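Local coordinates for protein SSD1 (Saccharomyces cerevisiae S288C, PDB 7AM1) that binds mRNA untranslated regions and represses translation as a non-enzymatic member of the RNase II family, a pseudonuclease, at residues K251-K256 against L319-F324; T313-I318 against I714-C719; K255-I260 against A285-W290. All coordinates share one frame; numbering follows the deposited sequence.

Overall arrangement
All three contacts involve the second cold-shock domain. Contacts 1 and 3 lie entirely within it, with centres about 10 Å apart; they share Lys255 and Lys256 and touch through Pro252 and Lys251 against Val257, Pro258 and Leu259. Both are surface contacts, yet of opposite character: contact 1 is polar and works through water, whereas contact 3 packs aliphatic side chains and a tryptophan across the five-stranded sheet. Contact 2, partly buried, packs helix 311-321 of this domain against the long helix 689-725 almost wholly through one leucine. That same helix 311-321 supplies Asp321 to contact 1, whose centre is about 12 Å from that of contact 2.

Contact 1: K251-K256 against L319-F324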
ATOM      1  N   LYS A 251      15.507  18.682   1.842  1.00 41.31           N
ATOM      2  CA  LYS A 251      15.396  17.563   0.914  1.00 42.19           C
ATOM      3  C   LYS A 251      14.356  16.578   1.430  1.00 42.61           C
ATOM      4  O   LYS A 251      14.619  15.877   2.420  1.00 43.48           O
ATOM      5  CB  LYS A 251      16.751  16.873   0.745  1.00 43.38           C
ATOM      6  CG  LYS A 251      16.701  15.608  -0.096  1.00 43.91           C
ATOM      7  N   PRO A 252      13.164  16.504   0.831  1.00 42.47           N
ATOM      8  CA  PRO A 252      12.156  15.554   1.324  1.00 40.71           C
ATOM      9  C   PRO A 252      12.577  14.110   1.089  1.00 42.33           C
ATOM     10  O   PRO A 252      13.098  13.762   0.026  1.00 41.28           O
ATOM     11  CB  PRO A 252      10.901  15.903   0.509  1.00 40.91           C
ATOM     12  CG  PRO A 252      11.160  17.287  -0.068  1.00 42.48           C
ATOM     13  CD  PRO A 252      12.645  17.350  -0.262  1.00 42.95           C
ATOM     14  N   THR A 253      12.325  13.256   2.087  1.00 44.21           N
ATOM     15  CA  THR A 253      12.497  11.825   1.862  1.00 46.66           C
ATOM     16  C   THR A 253      11.538  11.336   0.786  1.00 44.66           C
ATOM     17  O   THR A 253      11.850  10.393   0.049  1.00 44.55           O
ATOM     18  CB  THR A 253      12.297  11.041   3.158  1.00 50.98           C
ATOM     19  OG1 THR A 253      10.929  11.122   3.569  1.00 55.83           O
ATOM     20  CG2 THR A 253      13.181  11.591   4.260  1.00 49.39           C
ATOM     21  N   ASP A 254      10.374  11.970   0.672  1.00 42.29           N
ATOM     22  CA  ASP A 254       9.448  11.672  -0.413  1.00 41.83           C
ATOM     23  C   ASP A 254      10.007  12.269  -1.698  1.00 42.49           C
ATOM     24  O   ASP A 254      10.030  13.491  -1.866  1.00 41.18           O
ATOM     25  CB  ASP A 254       8.068  12.230  -0.083  1.00 42.50           C
ATOM     26  CG  ASP A 254       7.034  11.915  -1.146  1.00 42.98           C
ATOM     27  OD1 ASP A 254       7.398  11.423  -2.236  1.00 43.14           O
ATOM     28  OD2 ASP A 254       5.842  12.160  -0.878  1.00 43.60           O
ATOM     29  N   LYS A 255      10.478  11.407  -2.600  1.00 46.40           N
ATOM     30  CA  LYS A 255      11.128  11.864  -3.822  1.00 50.50           C
ATOM     31  C   LYS A 255      10.150  12.433  -4.843  1.00 51.30           C
ATOM     32  O   LYS A 255      10.595  12.949  -5.872  1.00 54.34           O
ATOM     33  CB  LYS A 255      11.917  10.716  -4.451  1.00 55.02           C
ATOM     34  CG  LYS A 255      13.044  10.180  -3.573  1.00 58.80           C
ATOM     35  CD  LYS A 255      14.240  11.112  -3.572  1.00 61.88           C
ATOM     36  N   LYS A 256       8.846  12.352  -4.595  1.00 47.64           N
ATOM     37  CA  LYS A 256       7.885  13.026  -5.457  1.00 47.05           C
ATOM     38  C   LYS A 256       7.715  14.494  -5.095  1.00 44.73           C
ATOM     39  O   LYS A 256       6.948  15.199  -5.763  1.00 45.50           O
ATOM     40  CB  LYS A 256       6.535  12.311  -5.413  1.00 49.07           C
ATOM     41  CG  LYS A 256       6.589  10.873  -5.918  1.00 51.65           C
ATOM     42  CD  LYS A 256       5.193  10.274  -5.996  1.00 54.51           C
ATOM     43  CE  LYS A 256       4.778   9.699  -4.660  1.00 57.30           C
ATOM     44  NZ  LYS A 256       4.273  10.768  -3.762  1.00 59.33           N
ATOM     45  N   LEU A 319       5.246   8.864  10.545  1.00 39.34           N
ATOM     46  CA  LEU A 319       3.924   9.389  10.870  1.00 40.90           C
ATOM     47  C   LEU A 319       3.772  10.831  10.398  1.00 39.94           C
ATOM     48  O   LEU A 319       2.767  11.184   9.768  1.00 39.45           O
ATOM     49  CB  LEU A 319       3.669   9.277  12.374  1.00 42.81           C
ATOM     50  CG  LEU A 319       3.371   7.872  12.905  1.00 43.24           C
ATOM     51  CD1 LEU A 319       3.408   7.858  14.423  1.00 44.01           C
ATOM     52  CD2 LEU A 319       2.022   7.373  12.406  1.00 43.49           C
ATOM     53  N   ARG A 320       4.759  11.683  10.704  1.00 39.23           N
ATOM     54  CA  ARG A 320       4.673  13.091  10.323  1.00 41.01           C
ATOM     55  C   ARG A 320       4.683  13.259   8.811  1.00 39.56           C
ATOM     56  O   ARG A 320       3.959  14.102   8.266  1.00 37.91           O
ATOM     57  CB  ARG A 320       5.834  13.893  10.904  1.00 45.00           C
ATOM     58  CG  ARG A 320       6.049  13.858  12.398  1.00 51.42           C
ATOM     59  CD  ARG A 320       5.022  14.655  13.154  1.00 58.36           C
ATOM     60  NE  ARG A 320       5.146  14.404  14.586  1.00 64.42           N
ATOM     61  CZ  ARG A 320       6.010  15.040  15.376  1.00 68.95           C
ATOM     62  NH1 ARG A 320       6.809  15.974  14.876  1.00 70.04           N
ATOM     63  NH2 ARG A 320       6.070  14.756  16.668  1.00 71.37           N
ATOM     64  N   ASP A 321       5.542  12.504   8.118  1.00 41.66           N
ATOM     65  CA  ASP A 321       5.601  12.604   6.666  1.00 43.53           C
ATOM     66  C   ASP A 321       4.263  12.256   6.049  1.00 42.86           C
ATOM     67  O   ASP A 321       3.932  12.740   4.960  1.00 43.74           O
ATOM     68  CB  ASP A 321       6.682  11.682   6.110  1.00 46.72           C
ATOM     69  CG  ASP A 321       6.983  11.960   4.649  1.00 50.76           C
ATOM     70  OD1 ASP A 321       7.147  13.147   4.281  1.00 50.83           O
ATOM     71  OD2 ASP A 321       7.080  10.986   3.872  1.00 53.36           O
ATOM     72  N   ASN A 322       3.493  11.402   6.714  1.00 41.08           N
ATOM     73  CA  ASN A 322       2.150  11.062   6.280  1.00 38.79           C
ATOM     74  C   ASN A 322       1.074  11.826   7.047  1.00 40.51           C
ATOM     75  O   ASN A 322      -0.073  11.373   7.107  1.00 38.59           O
ATOM     76  CB  ASN A 322       1.961   9.552   6.384  1.00 38.39           C
ATOM     77  CG  ASN A 322       2.787   8.810   5.350  1.00 38.08           C
ATOM     78  OD1 ASN A 322       2.461   8.821   4.164  1.00 38.66           O
ATOM     79  ND2 ASN A 322       3.872   8.188   5.789  1.00 38.33           N
ATOM     80  N   ASN A 323       1.427  12.965   7.650  1.00 44.33           N
ATOM     81  CA  ASN A 323       0.455  13.960   8.115  1.00 48.18           C
ATOM     82  C   ASN A 323      -0.307  13.520   9.358  1.00 48.75           C
ATOM     83  O   ASN A 323      -1.421  13.989   9.607  1.00 48.41           O
ATOM     84  CB  ASN A 323      -0.523  14.323   6.996  1.00 50.73           C
ATOM     85  CG  ASN A 323       0.183  14.837   5.763  1.00 52.36           C
ATOM     86  OD1 ASN A 323       0.721  15.940   5.775  1.00 51.70           O
ATOM     87  ND2 ASN A 323       0.250  14.015   4.720  1.00 53.57           N
ATOM     88  N   PHE A 324       0.283  12.638  10.156  1.00 49.49           N
ATOM     89  CA  PHE A 324      -0.299  12.221  11.429  1.00 51.00           C
ATOM     90  C   PHE A 324       0.494  12.891  12.547  1.00 54.36           C
ATOM     91  O   PHE A 324       1.609  12.473  12.868  1.00 56.62           O
ATOM     92  CB  PHE A 324      -0.293  10.698  11.557  1.00 49.06           C
ATOM     93  CG  PHE A 324      -1.159  10.005  10.542  1.00 47.75           C
ATOM     94  CD1 PHE A 324      -2.530   9.926  10.720  1.00 48.37           C
ATOM     95  CD2 PHE A 324      -0.605   9.439   9.408  1.00 45.61           C
ATOM     96  CE1 PHE A 324      -3.334   9.295   9.786  1.00 46.48           C
ATOM     97  CE2 PHE A 324      -1.402   8.810   8.469  1.00 44.15           C
ATOM     98  CZ  PHE A 324      -2.771   8.741   8.659  1.00 44.71           C
TER
HETATM   99  O   HOH W   1       9.110  13.947   2.464  1.00 41.52           O
HETATM  100  O   HOH W   2       5.184  13.182   1.800  1.00 46.70           O
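Thr253 and Asp254, just beyond strand 247-252, approach the carboxylate of Asp321 in the last turn of helix 311-321, and no direct hydrogen bond joins the two segments. Thr253 comes first: its OG1 lies 3.9 Å from Asp321 OD2, the two side chains pointing opposite ways and passing one another off-centre. The hydroxyl and the backbone of Thr253 turn instead to Ser222 of the adjoining strand, the hydroxyl only weakly.

At Asp254 the link passes through water. One water accepts from the Asp254 backbone N at 3.0 Å and donates to Asp321 OD1 at 2.8 Å, while a second lies between Asp254 OD2, 2.9 Å away, and the same Asp321 OD1. Asp321 CG stands anti to its backbone N (chi1 -168°), which carries the carboxylate out from the helix toward these waters; OD1 also accepts from the backbone N of Ser222. The other Asp254 oxygen, OD1, folds back on its own chain and takes the backbone N of Lys256 at 2.9 Å from above the carboxylate plane, 41° out of it, closing an Asx turn. Lys256 NZ then curls round to form a salt bridge with the same OD1, 3.5 Å away.

Beyond Asp321 the helix closes in a Schellman motif with Asn323 at C-prime. The two carboxylates lie near each other, their OD2 atoms 5.0 Å apart; the water they share, together with Lys256, would be expected to ease their repulsion. Hydration links Asp321 to the 251-256 segment, beside its direct bond to Ser222 of the sheet.

Contact 2: T313-I318 against I714-C719; sequences TEIDSI and IHLLLC
Leu716 projects from helix 689-725 toward three side chains on one face of helix 311-321: Glu314, Ile315 and Ile318. With CG anti to the backbone N (chi1 -180°) the branch point is carried out toward helix 311-321, and chi2 of 64° sets the two methyls. CD2 is the methyl that meets all three partners. It rests 3.7 Å from Glu314 CB, 3.8 Å from Ile315 CD1 and 4.1 Å from Ile318 CD1, and each of these side chains crosses the leucine at a slant.

The other methyl, CD1, turns to the far end of Glu314 and approaches CD at 3.9 Å. The glutamate chain, extended beyond CG, thereby offers its CB to one methyl of the leucine and its carboxylate end to the other. The two isoleucines reach in with their terminal CD1 methyls; Ile318 also packs on Ala709 and Gln712, further back along helix 689-725.

These two helix segments run nearly antiparallel, at 155°, with their axes 11.4 Å apart, a wide spacing bridged chiefly by the leucine, which reaches as far as Glu314 CB. This packing joins the helix of the second cold-shock domain to the long helix 689-725. No hydrogen bond or ion pair links the segments, so their cohesion here rests on van der Waals contact, and the Glu314 carboxylate meets a hydrocarbon surface without a polar partner from the opposing segment.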
ATOM      1  N   THR A 313      12.581   7.995  16.356  1.00 49.82           N
ATOM      2  CA  THR A 313      12.506   9.068  15.372  1.00 45.98           C
ATOM      3  C   THR A 313      12.103   8.528  14.008  1.00 41.85           C
ATOM      4  O   THR A 313      11.346   9.176  13.274  1.00 40.55           O
ATOM      5  CB  THR A 313      13.853   9.789  15.277  1.00 47.06           C
ATOM      6  OG1 THR A 313      14.198  10.341  16.554  1.00 48.87           O
ATOM      7  CG2 THR A 313      13.795  10.909  14.242  1.00 46.05           C
ATOM      8  N   GLU A 314      12.597   7.339  13.649  1.00 42.44           N
ATOM      9  CA  GLU A 314      12.230   6.737  12.371  1.00 43.63           C
ATOM     10  C   GLU A 314      10.719   6.586  12.248  1.00 42.56           C
ATOM     11  O   GLU A 314      10.142   6.881  11.194  1.00 40.28           O
ATOM     12  CB  GLU A 314      12.921   5.382  12.222  1.00 47.73           C
ATOM     13  CG  GLU A 314      14.415   5.476  11.931  1.00 51.08           C
ATOM     14  CD  GLU A 314      15.106   4.121  11.950  1.00 54.38           C
ATOM     15  OE1 GLU A 314      14.616   3.208  12.653  1.00 55.35           O
ATOM     16  OE2 GLU A 314      16.145   3.972  11.269  1.00 55.59           O
ATOM     17  N   ILE A 315      10.060   6.135  13.318  1.00 42.74           N
ATOM     18  CA  ILE A 315       8.614   5.946  13.277  1.00 43.02           C
ATOM     19  C   ILE A 315       7.900   7.290  13.333  1.00 42.12           C
ATOM     20  O   ILE A 315       6.936   7.529  12.596  1.00 40.72           O
ATOM     21  CB  ILE A 315       8.160   5.024  14.423  1.00 44.40           C
ATOM     22  CG1 ILE A 315       8.886   3.681  14.347  1.00 46.05           C
ATOM     23  CG2 ILE A 315       6.637   4.839  14.384  1.00 44.79           C
ATOM     24  CD1 ILE A 315       8.700   2.943  13.035  1.00 46.19           C
ATOM     25  N   ASP A 316       8.348   8.182  14.220  1.00 45.29           N
ATOM     26  CA  ASP A 316       7.774   9.521  14.276  1.00 46.99           C
ATOM     27  C   ASP A 316       7.858  10.203  12.917  1.00 44.32           C
ATOM     28  O   ASP A 316       6.912  10.875  12.489  1.00 43.48           O
ATOM     29  CB  ASP A 316       8.496  10.341  15.346  1.00 52.86           C
ATOM     30  CG  ASP A 316       7.736  11.587  15.747  1.00 59.24           C
ATOM     31  OD1 ASP A 316       6.630  11.816  15.218  1.00 61.08           O
ATOM     32  OD2 ASP A 316       8.250  12.341  16.602  1.00 62.70           O
ATOM     33  N   SER A 317       8.977  10.016  12.212  1.00 43.93           N
ATOM     34  CA  SER A 317       9.157  10.646  10.908  1.00 43.44           C
ATOM     35  C   SER A 317       8.200  10.068   9.875  1.00 40.61           C
ATOM     36  O   SER A 317       7.664  10.802   9.036  1.00 39.59           O
ATOM     37  CB  SER A 317      10.603  10.476  10.445  1.00 45.87           C
ATOM     38  OG  SER A 317      10.753  10.888   9.099  1.00 46.57           O
ATOM     39  N   ILE A 318       7.978   8.752   9.916  1.00 38.06           N
ATOM     40  CA  ILE A 318       7.005   8.136   9.020  1.00 36.67           C
ATOM     41  C   ILE A 318       5.619   8.709   9.274  1.00 36.64           C
ATOM     42  O   ILE A 318       4.880   9.022   8.333  1.00 36.22           O
ATOM     43  CB  ILE A 318       7.020   6.602   9.179  1.00 36.80           C
ATOM     44  CG1 ILE A 318       8.310   6.036   8.583  1.00 36.87           C
ATOM     45  CG2 ILE A 318       5.767   5.980   8.535  1.00 36.43           C
ATOM     46  CD1 ILE A 318       8.582   4.597   8.935  1.00 37.34           C
ATOM     47  N   ILE A 714       6.626  -1.316   7.714  1.00 31.94           N
ATOM     48  CA  ILE A 714       6.988  -2.690   7.379  1.00 32.76           C
ATOM     49  C   ILE A 714       8.358  -2.724   6.718  1.00 33.66           C
ATOM     50  O   ILE A 714       9.230  -3.521   7.083  1.00 34.66           O
ATOM     51  CB  ILE A 714       5.926  -3.324   6.463  1.00 31.47           C
ATOM     52  CG1 ILE A 714       4.607  -3.528   7.209  1.00 32.71           C
ATOM     53  CG2 ILE A 714       6.449  -4.630   5.898  1.00 30.06           C
ATOM     54  CD1 ILE A 714       3.450  -3.884   6.287  1.00 33.03           C
ATOM     55  N   HIS A 715       8.549  -1.876   5.704  1.00 34.32           N
ATOM     56  CA  HIS A 715       9.799  -1.860   4.958  1.00 33.31           C
ATOM     57  C   HIS A 715      10.975  -1.602   5.880  1.00 32.68           C
ATOM     58  O   HIS A 715      12.029  -2.236   5.755  1.00 31.72           O
ATOM     59  CB  HIS A 715       9.719  -0.787   3.870  1.00 33.81           C
ATOM     60  CG  HIS A 715      10.989  -0.596   3.103  1.00 34.58           C
ATOM     61  ND1 HIS A 715      11.981   0.267   3.516  1.00 35.92           N
ATOM     62  CD2 HIS A 715      11.424  -1.143   1.943  1.00 34.46           C
ATOM     63  CE1 HIS A 715      12.977   0.236   2.648  1.00 35.35           C
ATOM     64  NE2 HIS A 715      12.664  -0.610   1.684  1.00 35.13           N
ATOM     65  N   LEU A 716      10.799  -0.686   6.830  1.00 34.47           N
ATOM     66  CA  LEU A 716      11.862  -0.351   7.768  1.00 37.55           C
ATOM     67  C   LEU A 716      12.249  -1.566   8.601  1.00 37.34           C
ATOM     68  O   LEU A 716      13.431  -1.916   8.697  1.00 35.12           O
ATOM     69  CB  LEU A 716      11.397   0.807   8.650  1.00 39.76           C
ATOM     70  CG  LEU A 716      12.322   1.362   9.724  1.00 42.13           C
ATOM     71  CD1 LEU A 716      13.561   1.984   9.076  1.00 42.79           C
ATOM     72  CD2 LEU A 716      11.574   2.385  10.572  1.00 42.91           C
ATOM     73  N   LEU A 717      11.263  -2.229   9.207  1.00 36.70           N
ATOM     74  CA  LEU A 717      11.553  -3.383  10.049  1.00 36.62           C
ATOM     75  C   LEU A 717      12.062  -4.562   9.233  1.00 36.84           C
ATOM     76  O   LEU A 717      12.893  -5.337   9.721  1.00 37.98           O
ATOM     77  CB  LEU A 717      10.305  -3.780  10.828  1.00 36.08           C
ATOM     78  CG  LEU A 717      10.450  -4.896  11.859  1.00 36.66           C
ATOM     79  CD1 LEU A 717      11.591  -4.610  12.819  1.00 38.25           C
ATOM     80  CD2 LEU A 717       9.133  -5.080  12.610  1.00 36.40           C
ATOM     81  N   LEU A 718      11.586  -4.709   7.995  1.00 36.07           N
ATOM     82  CA  LEU A 718      12.061  -5.790   7.138  1.00 34.64           C
ATOM     83  C   LEU A 718      13.530  -5.602   6.775  1.00 33.97           C
ATOM     84  O   LEU A 718      14.297  -6.572   6.744  1.00 34.02           O
ATOM     85  CB  LEU A 718      11.208  -5.865   5.873  1.00 36.21           C
ATOM     86  CG  LEU A 718      11.640  -6.940   4.876  1.00 39.27           C
ATOM     87  CD1 LEU A 718      11.589  -8.317   5.512  1.00 40.18           C
ATOM     88  CD2 LEU A 718      10.774  -6.885   3.631  1.00 40.73           C
ATOM     89  N   CYS A 719      13.936  -4.366   6.485  1.00 34.09           N
ATOM     90  CA  CYS A 719      15.337  -4.104   6.178  1.00 34.85           C
ATOM     91  C   CYS A 719      16.222  -4.426   7.374  1.00 33.49           C
ATOM     92  O   CYS A 719      17.299  -5.013   7.222  1.00 35.19           O
ATOM     93  CB  CYS A 719      15.514  -2.648   5.755  1.00 34.50           C
ATOM     94  SG  CYS A 719      14.898  -2.289   4.111  1.00 36.93           S
TER

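Contact 3: K255-I260 against A285-W290; sequences KKVPLI and ASIKRW
Ile260 and Ile287 make the tightest meeting, with Ile260 CD1 3.5 Å from Ile287 CG1 and 4.0 Å from Ile287 CD1. In both residues CG1 lies anti to the carbonyl carbon (chi1 -57° and -70°), which sends each CG1-CD1 branch across the other. Val257 adds its CG1 methyl, 4.2 Å from Ile287 CD1. Further along, Pro258 CG approaches the six-membered part of the Trp290 indole, 4.1 Å from CZ3, at an oblique tilt.

Around this apolar patch, Phe221 of strand 221-226 touches Val257, Ile260 and Ile287, its strand lying between strands 260-263 and 281-289 in the sheet order. The indole is held through its NE1, which donates to the carbonyl of Ser294, and it also packs on Pro297. Backbone bonding of Ile260 to Phe250 sets the start of strand 260-263, while strand 281-289 pairs with strand 298-307, where a classic beta bulge sets Lys288 and Arg289 opposite the single residue Phe298, just ahead of Trp290.

Ile260 and Ile287, from strands that are not neighbours, meet through the curl of the five-stranded antiparallel sheet, with loop residues packing beside them, consistent with the OB fold of a cold-shock domain.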
ATOM      1  N   LYS A 255      10.478  11.407  -2.600  1.00 46.40           N
ATOM      2  CA  LYS A 255      11.128  11.864  -3.822  1.00 50.50           C
ATOM      3  C   LYS A 255      10.150  12.433  -4.843  1.00 51.30           C
ATOM      4  O   LYS A 255      10.595  12.949  -5.872  1.00 54.34           O
ATOM      5  CB  LYS A 255      11.917  10.716  -4.451  1.00 55.02           C
ATOM      6  CG  LYS A 255      13.044  10.180  -3.573  1.00 58.80           C
ATOM      7  CD  LYS A 255      14.240  11.112  -3.572  1.00 61.88           C
ATOM      8  N   LYS A 256       8.846  12.352  -4.595  1.00 47.64           N
ATOM      9  CA  LYS A 256       7.885  13.026  -5.457  1.00 47.05           C
ATOM     10  C   LYS A 256       7.715  14.494  -5.095  1.00 44.73           C
ATOM     11  O   LYS A 256       6.948  15.199  -5.763  1.00 45.50           O
ATOM     12  CB  LYS A 256       6.535  12.311  -5.413  1.00 49.07           C
ATOM     13  CG  LYS A 256       6.589  10.873  -5.918  1.00 51.65           C
ATOM     14  CD  LYS A 256       5.193  10.274  -5.996  1.00 54.51           C
ATOM     15  CE  LYS A 256       4.778   9.699  -4.660  1.00 57.30           C
ATOM     16  NZ  LYS A 256       4.273  10.768  -3.762  1.00 59.33           N
ATOM     17  N   VAL A 257       8.416  14.962  -4.074  1.00 41.41           N
ATOM     18  CA  VAL A 257       8.336  16.341  -3.603  1.00 40.27           C
ATOM     19  C   VAL A 257       9.651  17.021  -3.973  1.00 42.47           C
ATOM     20  O   VAL A 257      10.717  16.481  -3.661  1.00 41.75           O
ATOM     21  CB  VAL A 257       8.103  16.415  -2.082  1.00 38.85           C
ATOM     22  CG1 VAL A 257       7.868  17.860  -1.650  1.00 37.92           C
ATOM     23  CG2 VAL A 257       6.931  15.530  -1.665  1.00 40.51           C
ATOM     24  N   PRO A 258       9.622  18.175  -4.632  1.00 46.31           N
ATOM     25  CA  PRO A 258      10.880  18.829  -5.003  1.00 46.55           C
ATOM     26  C   PRO A 258      11.606  19.352  -3.775  1.00 44.18           C
ATOM     27  O   PRO A 258      11.042  19.463  -2.682  1.00 41.95           O
ATOM     28  CB  PRO A 258      10.431  19.977  -5.916  1.00 49.04           C
ATOM     29  CG  PRO A 258       9.043  20.280  -5.481  1.00 49.93           C
ATOM     30  CD  PRO A 258       8.445  18.974  -5.021  1.00 48.92           C
ATOM     31  N   LEU A 259      12.886  19.669  -3.970  1.00 43.84           N
ATOM     32  CA  LEU A 259      13.626  20.397  -2.952  1.00 45.20           C
ATOM     33  C   LEU A 259      12.867  21.665  -2.589  1.00 44.42           C
ATOM     34  O   LEU A 259      12.271  22.320  -3.450  1.00 45.58           O
ATOM     35  CB  LEU A 259      15.031  20.756  -3.444  1.00 48.27           C
ATOM     36  CG  LEU A 259      16.022  19.609  -3.638  1.00 51.45           C
ATOM     37  CD1 LEU A 259      17.324  20.135  -4.249  1.00 53.69           C
ATOM     38  CD2 LEU A 259      16.285  18.882  -2.327  1.00 52.21           C
ATOM     39  N   ILE A 260      12.879  22.002  -1.306  1.00 43.87           N
ATOM     40  CA  ILE A 260      12.162  23.158  -0.786  1.00 43.88           C
ATOM     41  C   ILE A 260      13.184  24.160  -0.277  1.00 46.26           C
ATOM     42  O   ILE A 260      14.070  23.807   0.511  1.00 46.53           O
ATOM     43  CB  ILE A 260      11.177  22.770   0.329  1.00 42.20           C
ATOM     44  CG1 ILE A 260      10.188  21.715  -0.174  1.00 42.67           C
ATOM     45  CG2 ILE A 260      10.457  24.013   0.830  1.00 42.06           C
ATOM     46  CD1 ILE A 260       9.355  21.062   0.928  1.00 43.01           C
ATOM     47  N   ALA A 285       8.965  19.842   7.278  1.00 44.95           N
ATOM     48  CA  ALA A 285       8.786  21.111   6.588  1.00 46.77           C
ATOM     49  C   ALA A 285       7.419  21.151   5.915  1.00 47.02           C
ATOM     50  O   ALA A 285       6.761  20.124   5.727  1.00 45.65           O
ATOM     51  CB  ALA A 285       9.893  21.338   5.549  1.00 48.12           C
ATOM     52  N   SER A 286       6.999  22.361   5.553  1.00 46.45           N
ATOM     53  CA  SER A 286       5.789  22.575   4.772  1.00 46.63           C
ATOM     54  C   SER A 286       6.094  23.542   3.639  1.00 44.56           C
ATOM     55  O   SER A 286       7.004  24.367   3.738  1.00 42.46           O
ATOM     56  CB  SER A 286       4.639  23.136   5.631  1.00 51.41           C
ATOM     57  OG  SER A 286       4.181  22.172   6.564  1.00 54.62           O
ATOM     58  N   ILE A 287       5.337  23.422   2.554  1.00 46.37           N
ATOM     59  CA  ILE A 287       5.495  24.307   1.406  1.00 47.67           C
ATOM     60  C   ILE A 287       4.534  25.477   1.565  1.00 48.41           C
ATOM     61  O   ILE A 287       3.322  25.285   1.719  1.00 49.39           O
ATOM     62  CB  ILE A 287       5.246  23.550   0.090  1.00 48.21           C
ATOM     63  CG1 ILE A 287       6.382  22.554  -0.166  1.00 47.09           C
ATOM     64  CG2 ILE A 287       5.104  24.524  -1.068  1.00 49.55           C
ATOM     65  CD1 ILE A 287       6.152  21.640  -1.344  1.00 46.51           C
ATOM     66  N   LYS A 288       5.073  26.694   1.505  1.00 49.00           N
ATOM     67  CA  LYS A 288       4.311  27.914   1.737  1.00 53.54           C
ATOM     68  C   LYS A 288       3.935  28.638   0.450  1.00 55.30           C
ATOM     69  O   LYS A 288       2.831  29.177   0.352  1.00 57.52           O
ATOM     70  CB  LYS A 288       5.093  28.860   2.650  1.00 60.18           C
ATOM     71  CG  LYS A 288       4.250  29.421   3.782  1.00 68.47           C
ATOM     72  CD  LYS A 288       4.930  30.590   4.482  1.00 75.94           C
ATOM     73  CE  LYS A 288       4.028  31.178   5.562  1.00 81.31           C
ATOM     74  NZ  LYS A 288       4.664  32.321   6.268  1.00 85.01           N
ATOM     75  N   ARG A 289       4.834  28.713  -0.526  1.00 58.35           N
ATOM     76  CA  ARG A 289       4.539  29.459  -1.741  1.00 61.23           C
ATOM     77  C   ARG A 289       5.442  28.955  -2.855  1.00 56.00           C
ATOM     78  O   ARG A 289       6.525  28.419  -2.610  1.00 54.33           O
ATOM     79  CB  ARG A 289       4.738  30.969  -1.557  1.00 69.34           C
ATOM     80  CG  ARG A 289       6.175  31.363  -1.252  1.00 77.10           C
ATOM     81  CD  ARG A 289       6.309  32.820  -0.817  1.00 86.18           C
ATOM     82  NE  ARG A 289       7.715  33.209  -0.766  1.00 92.40           N
ATOM     83  CZ  ARG A 289       8.421  33.640  -1.808  1.00 96.45           C
ATOM     84  NH1 ARG A 289       7.857  33.769  -3.003  1.00 96.80           N
ATOM     85  NH2 ARG A 289       9.700  33.950  -1.653  1.00 98.86           N
ATOM     86  N   TRP A 290       4.982  29.147  -4.089  1.00 53.59           N
ATOM     87  CA  TRP A 290       5.779  28.817  -5.269  1.00 50.84           C
ATOM     88  C   TRP A 290       5.323  29.719  -6.402  1.00 51.74           C
ATOM     89  O   TRP A 290       4.416  29.373  -7.172  1.00 52.17           O
ATOM     90  CB  TRP A 290       5.645  27.345  -5.652  1.00 48.66           C
ATOM     91  CG  TRP A 290       6.690  26.890  -6.622  1.00 49.28           C
ATOM     92  CD1 TRP A 290       7.600  27.670  -7.281  1.00 51.38           C
ATOM     93  CD2 TRP A 290       6.931  25.548  -7.046  1.00 49.05           C
ATOM     94  NE1 TRP A 290       8.391  26.891  -8.087  1.00 51.45           N
ATOM     95  CE2 TRP A 290       7.998  25.584  -7.963  1.00 49.47           C
ATOM     96  CE3 TRP A 290       6.342  24.316  -6.742  1.00 48.36           C
ATOM     97  CZ2 TRP A 290       8.490  24.439  -8.577  1.00 49.82           C
ATOM     98  CZ3 TRP A 290       6.836  23.180  -7.350  1.00 48.79           C
ATOM     99  CH2 TRP A 290       7.897  23.249  -8.258  1.00 49.25           C
TER